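PrgZ (Enterococcus faecalis, PDB 4FAJ) binds peptide sex pheromone as an extracellular, membrane-anchored receptor of the solute-binding protein family 5, probably for delivery to a peptide transporter. Local coordinates at residues A[341-355]-A[425-438]. Residues are numbered along the deposited sequence; the frame is centred on the assembly and turned at random. Where two conformers were deposited one is given.
Sequences AINYAIDRESLVKKL and KAGEFLQGQLQDSL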
loop_
_atom_site.group_PDB
_atom_site.type_symbol
_atom_site.label_atom_id
_atom_site.label_comp_id
_atom_site.label_asym_id
_atom_site.label_seq_id
_atom_site.Cartn_x
_atom_site.Cartn_y
_atom_site.Cartn_z
ATOM N N ALA A 341 -0.389 -6.380 26.485
ATOM C CA ALA A 341 0.295 -7.669 26.659
ATOM C C ALA A 341 0.782 -8.215 25.316
ATOM O O ALA A 341 1.905 -8.687 25.214
ATOM C CB ALA A 341 -0.608 -8.676 27.340
ATOM N N ILE A 342 -0.067 -8.137 24.297
ATOM C CA ILE A 342 0.288 -8.615 22.955
ATOM C C ILE A 342 1.505 -7.838 22.439
ATOM O O ILE A 342 2.496 -8.441 21.991
ATOM C CB ILE A 342 -0.911 -8.506 21.972
ATOM C CG1 ILE A 342 -2.009 -9.512 22.357
ATOM C CG2 ILE A 342 -0.476 -8.738 20.522
ATOM C CD1 ILE A 342 -3.325 -9.294 21.593
ATOM N N ASN A 343 1.448 -6.512 22.540
ATOM C CA ASN A 343 2.556 -5.665 22.105
ATOM C C ASN A 343 3.879 -6.026 22.791
ATOM O O ASN A 343 4.889 -6.225 22.124
ATOM C CB ASN A 343 2.258 -4.187 22.354
ATOM C CG ASN A 343 3.442 -3.305 22.049
ATOM O OD1 ASN A 343 3.892 -3.233 20.903
ATOM N ND2 ASN A 343 3.979 -2.658 23.073
ATOM N N TYR A 344 3.875 -6.102 24.116
ATOM C CA TYR A 344 5.116 -6.379 24.853
ATOM C C TYR A 344 5.654 -7.798 24.628
ATOM O O TYR A 344 6.856 -8.051 24.819
ATOM C CB TYR A 344 4.938 -6.107 26.348
ATOM C CG TYR A 344 4.993 -4.640 26.695
ATOM C CD1 TYR A 344 6.159 -3.909 26.514
ATOM C CD2 TYR A 344 3.878 -3.978 27.198
ATOM C CE1 TYR A 344 6.221 -2.570 26.840
ATOM C CE2 TYR A 344 3.928 -2.636 27.521
ATOM C CZ TYR A 344 5.100 -1.933 27.332
ATOM O OH TYR A 344 5.147 -0.592 27.650
ATOM N N ALA A 345 4.778 -8.715 24.222
ATOM C CA ALA A 345 5.167 -10.105 24.030
ATOM C C ALA A 345 5.931 -10.369 22.727
ATOM O O ALA A 345 6.553 -11.427 22.595
ATOM C CB ALA A 345 3.943 -11.012 24.102
ATOM N N ILE A 346 5.882 -9.445 21.766
ATOM C CA ILE A 346 6.518 -9.691 20.458
ATOM C C ILE A 346 8.019 -9.381 20.463
ATOM O O ILE A 346 8.430 -8.225 20.616
ATOM C CB ILE A 346 5.848 -8.908 19.298
ATOM C CG1 ILE A 346 4.335 -9.155 19.251
ATOM C CG2 ILE A 346 6.472 -9.313 17.962
ATOM C CD1 ILE A 346 3.946 -10.565 19.391
ATOM N N ASP A 347 8.828 -10.430 20.319
ATOM C CA ASP A 347 10.271 -10.293 20.204
ATOM C C ASP A 347 10.606 -9.976 18.750
ATOM O O ASP A 347 10.897 -10.868 17.946
ATOM C CB ASP A 347 10.977 -11.556 20.681
ATOM C CG ASP A 347 12.493 -11.411 20.736
ATOM O OD1 ASP A 347 13.046 -10.405 20.252
ATOM O OD2 ASP A 347 13.137 -12.341 21.265
ATOM N N ARG A 348 10.575 -8.684 18.435
ATOM C CA ARG A 348 10.759 -8.211 17.057
ATOM C C ARG A 348 12.161 -8.503 16.523
ATOM O O ARG A 348 12.310 -8.857 15.355
ATOM C CB ARG A 348 10.470 -6.710 16.975
ATOM C CG ARG A 348 9.034 -6.355 17.298
ATOM C CD ARG A 348 8.832 -4.846 17.460
ATOM N NE ARG A 348 7.436 -4.532 17.745
ATOM C CZ ARG A 348 6.832 -4.716 18.916
ATOM N NH1 ARG A 348 7.491 -5.209 19.967
ATOM N NH2 ARG A 348 5.550 -4.397 19.047
ATOM N N GLU A 349 13.184 -8.352 17.368
ATOM C CA GLU A 349 14.556 -8.582 16.922
ATOM C C GLU A 349 14.782 -10.031 16.514
ATOM O O GLU A 349 15.438 -10.292 15.509
ATOM C CB GLU A 349 15.595 -8.150 17.974
ATOM C CG GLU A 349 15.581 -6.648 18.307
ATOM C CD GLU A 349 15.871 -5.729 17.111
ATOM O OE1 GLU A 349 16.318 -6.207 16.044
ATOM O OE2 GLU A 349 15.652 -4.508 17.251
ATOM N N SER A 350 14.241 -10.976 17.280
ATOM C CA SER A 350 14.337 -12.392 16.913
ATOM C C SER A 350 13.632 -12.692 15.595
ATOM O O SER A 350 14.158 -13.432 14.761
ATOM C CB SER A 350 13.776 -13.284 18.019
ATOM O OG SER A 350 14.629 -13.258 19.144
ATOM N N LEU A 351 12.460 -12.099 15.389
ATOM C CA LEU A 351 11.730 -12.278 14.128
ATOM C C LEU A 351 12.552 -11.831 12.923
ATOM O O LEU A 351 12.713 -12.583 11.971
ATOM C CB LEU A 351 10.410 -11.496 14.152
ATOM C CG LEU A 351 9.571 -11.419 12.876
ATOM C CD1 LEU A 351 9.032 -12.779 12.514
ATOM C CD2 LEU A 351 8.425 -10.433 13.082
ATOM N N VAL A 352 13.081 -10.614 12.974
ATOM C CA VAL A 352 13.787 -10.055 11.816
ATOM C C VAL A 352 15.161 -10.705 11.600
ATOM O O VAL A 352 15.589 -10.879 10.452
ATOM C CB VAL A 352 13.911 -8.511 11.890
ATOM C CG1 VAL A 352 12.506 -7.846 12.037
ATOM C CG2 VAL A 352 14.832 -8.095 13.007
ATOM N N LYS A 353 15.840 -11.074 12.688
ATOM C CA LYS A 353 17.170 -11.702 12.592
ATOM C C LYS A 353 17.113 -13.146 12.079
ATOM O O LYS A 353 17.934 -13.556 11.248
ATOM C CB LYS A 353 17.872 -11.694 13.954
ATOM C CG LYS A 353 18.379 -10.319 14.394
ATOM C CD LYS A 353 18.876 -10.311 15.854
ATOM C CE LYS A 353 19.954 -11.358 16.107
ATOM N NZ LYS A 353 21.008 -11.360 15.045
ATOM N N LYS A 354 16.149 -13.910 12.573
ATOM C CA LYS A 354 16.112 -15.353 12.351
ATOM C C LYS A 354 15.129 -15.712 11.259
ATOM O O LYS A 354 15.492 -16.377 10.297
ATOM C CB LYS A 354 15.741 -16.075 13.650
ATOM C CG LYS A 354 16.573 -15.650 14.841
ATOM C CD LYS A 354 16.031 -16.208 16.153
ATOM C CE LYS A 354 16.792 -15.633 17.357
ATOM N NZ LYS A 354 16.102 -15.881 18.666
ATOM N N LEU A 355 13.898 -15.239 11.386
ATOM C CA LEU A 355 12.847 -15.589 10.440
ATOM C C LEU A 355 12.999 -14.887 9.090
ATOM O O LEU A 355 12.961 -15.538 8.055
ATOM C CB LEU A 355 11.473 -15.306 11.048
ATOM C CG LEU A 355 10.260 -15.849 10.294
ATOM C CD1 LEU A 355 9.074 -15.953 11.233
ATOM C CD2 LEU A 355 9.920 -14.986 9.100
ATOM N N LYS A 425 4.696 -18.581 8.061
ATOM C CA LYS A 425 5.772 -18.779 9.033
ATOM C C LYS A 425 5.848 -17.631 10.052
ATOM O O LYS A 425 6.136 -17.868 11.218
ATOM C CB LYS A 425 7.112 -18.907 8.319
ATOM C CG LYS A 425 8.254 -19.308 9.239
ATOM C CD LYS A 425 9.588 -19.168 8.539
ATOM C CE LYS A 425 9.766 -20.230 7.469
ATOM N NZ LYS A 425 10.427 -21.441 8.032
ATOM N N ALA A 426 5.586 -16.400 9.606
ATOM C CA ALA A 426 5.541 -15.250 10.514
ATOM C C ALA A 426 4.370 -15.380 11.479
ATOM O O ALA A 426 4.506 -15.106 12.668
ATOM C CB ALA A 426 5.443 -13.931 9.732
ATOM N N GLY A 427 3.225 -15.808 10.965
ATOM C CA GLY A 427 2.059 -16.078 11.802
ATOM C C GLY A 427 2.328 -17.124 12.870
ATOM O O GLY A 427 1.887 -16.967 14.002
ATOM N N GLU A 428 3.055 -18.182 12.515
ATOM C CA GLU A 428 3.414 -19.231 13.485
ATOM C C GLU A 428 4.428 -18.759 14.522
ATOM O O GLU A 428 4.385 -19.187 15.689
ATOM C CB GLU A 428 3.939 -20.476 12.763
ATOM C CG GLU A 428 2.847 -21.192 11.973
ATOM C CD GLU A 428 3.361 -22.136 10.896
ATOM O OE1 GLU A 428 4.568 -22.106 10.550
ATOM O OE2 GLU A 428 2.529 -22.907 10.367
ATOM N N PHE A 429 5.349 -17.899 14.103
ATOM C CA PHE A 429 6.306 -17.297 15.029
ATOM C C PHE A 429 5.551 -16.441 16.053
ATOM O O PHE A 429 5.798 -16.531 17.255
ATOM C CB PHE A 429 7.333 -16.442 14.269
ATOM C CG PHE A 429 8.279 -15.684 15.161
ATOM C CD1 PHE A 429 9.506 -16.220 15.511
ATOM C CD2 PHE A 429 7.938 -14.428 15.647
ATOM C CE1 PHE A 429 10.377 -15.524 16.341
ATOM C CE2 PHE A 429 8.802 -13.722 16.465
ATOM C CZ PHE A 429 10.027 -14.274 16.817
ATOM N N LEU A 430 4.624 -15.618 15.571
ATOM C CA LEU A 430 3.844 -14.758 16.459
ATOM C C LEU A 430 2.982 -15.580 17.403
ATOM O O LEU A 430 2.866 -15.266 18.597
ATOM C CB LEU A 430 2.977 -13.795 15.646
ATOM C CG LEU A 430 3.783 -12.741 14.881
ATOM C CD1 LEU A 430 2.890 -11.984 13.901
ATOM C CD2 LEU A 430 4.496 -11.778 15.831
ATOM N N GLN A 431 2.374 -16.629 16.865
ATOM C CA GLN A 431 1.585 -17.554 17.668
ATOM C C GLN A 431 2.374 -18.067 18.878
ATOM O O GLN A 431 1.898 -18.002 20.015
ATOM C CB GLN A 431 1.111 -18.709 16.786
ATOM C CG GLN A 431 0.486 -19.874 17.523
ATOM C CD GLN A 431 0.302 -21.065 16.611
ATOM O OE1 GLN A 431 1.215 -21.436 15.870
ATOM N NE2 GLN A 431 -0.861 -21.678 16.664
ATOM N N GLY A 432 3.585 -18.554 18.633
ATOM C CA GLY A 432 4.454 -19.058 19.701
ATOM C C GLY A 432 4.862 -18.000 20.716
ATOM O O GLY A 432 4.943 -18.288 21.900
ATOM N N GLN A 433 5.120 -16.779 20.238
ATOM C CA GLN A 433 5.449 -15.641 21.111
ATOM C C GLN A 433 4.289 -15.268 22.025
ATOM O O GLN A 433 4.480 -15.040 23.224
ATOM C CB GLN A 433 5.827 -14.427 20.280
ATOM C CG GLN A 433 7.055 -14.654 19.449
ATOM C CD GLN A 433 8.317 -14.533 20.242
ATOM O OE1 GLN A 433 8.556 -13.526 20.917
ATOM N NE2 GLN A 433 9.155 -15.549 20.156
ATOM N N LEU A 434 3.089 -15.216 21.458
ATOM C CA LEU A 434 1.918 -14.846 22.229
ATOM C C LEU A 434 1.582 -15.949 23.240
ATOM O O LEU A 434 1.353 -15.672 24.415
ATOM C CB LEU A 434 0.741 -14.541 21.305
ATOM C CG LEU A 434 0.889 -13.250 20.492
ATOM C CD1 LEU A 434 -0.307 -13.067 19.564
ATOM C CD2 LEU A 434 1.057 -12.039 21.401
ATOM N N GLN A 435 1.601 -17.197 22.789
ATOM C CA GLN A 435 1.333 -18.336 23.680
ATOM C C GLN A 435 2.362 -18.442 24.808
ATOM O O GLN A 435 2.009 -18.801 25.922
ATOM C CB GLN A 435 1.212 -19.641 22.872
ATOM C CG GLN A 435 -0.062 -19.647 22.022
ATOM C CD GLN A 435 -0.304 -20.913 21.212
ATOM O OE1 GLN A 435 -1.402 -21.115 20.709
ATOM N NE2 GLN A 435 0.714 -21.748 21.065
ATOM N N ASP A 436 3.612 -18.071 24.534
ATOM C CA ASP A 436 4.683 -18.153 25.538
ATOM C C ASP A 436 4.608 -17.099 26.650
ATOM O O ASP A 436 5.099 -17.341 27.758
ATOM C CB ASP A 436 6.063 -18.064 24.871
ATOM C CG ASP A 436 7.202 -18.458 25.817
ATOM O OD1 ASP A 436 7.099 -19.522 26.475
ATOM O OD2 ASP A 436 8.203 -17.707 25.906
ATOM N N SER A 437 4.039 -15.933 26.356
ATOM C CA SER A 437 3.957 -14.841 27.334
ATOM C C SER A 437 2.567 -14.607 27.916
ATOM O O SER A 437 2.441 -13.985 28.974
ATOM C CB SER A 437 4.449 -13.531 26.713
ATOM O OG SER A 437 5.850 -13.540 26.568
ATOM N N LEU A 438 1.532 -15.069 27.222
ATOM C CA LEU A 438 0.166 -14.932 27.697
ATOM C C LEU A 438 -0.323 -16.326 28.065
ATOM O O LEU A 438 -0.991 -16.995 27.269
ATOM C CB LEU A 438 -0.732 -14.289 26.642
ATOM C CG LEU A 438 -0.540 -12.781 26.420
ATOM C CD1 LEU A 438 0.870 -12.458 25.959
ATOM C CD2 LEU A 438 -1.548 -12.260 25.406
HETATM O O HOH W 1 6.706 -13.692 24.037
#
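Leu351 and Phe429 meet where helix 421-437 lies across two consecutive helices, 336-345 and 348-356, in the lobe of this periplasmic-binding-protein fold built on the mixed sheet of strands 412-418 and 528-539. The axes of the segments 348-355 and 425-437 make an angle of 146°, roughly antiparallel. Leu351 lays CD1 over one face of the Phe429 ring, a CH-pi contact 4.1 Å from the centroid, while the edge of the ring points at Ser350 CB and the carbonyl of Asp347. Phe429 reaches the first turn of helix 348-356 because chi1 of 175° turns CG away from its own backbone N. Leu355 CG lies against Lys425 CD, the two side chains pointing opposite ways, and Leu355 CD1 sits 3.5 Å from Phe429 CB. Next to Lys425, Ala426 packs against an aromatic side chain of the bound peptide, placing this end of the contact beside the binding site.

Further along, Leu434 CD2 sits among three side chains, 3.7 Å from Ile342 CG2 and also touching Ile346 CD1 and Ala345 CB. Leu438 CD1 and CD2 extend this apolar patch over Ala345 and Ala341.

Polar links gather at the break between the two helices. Asp347 caps helix 348-356 through OD1, accepting from Ser350 N. The backbone N of Asp347 in turn donates to Gln433 OE1 at 3.2 Å, from above the amide plane. One water joins the helix ends, donating to Ala345 O and Gln433 O and accepting from Ser437 OG, 2.7 Å away.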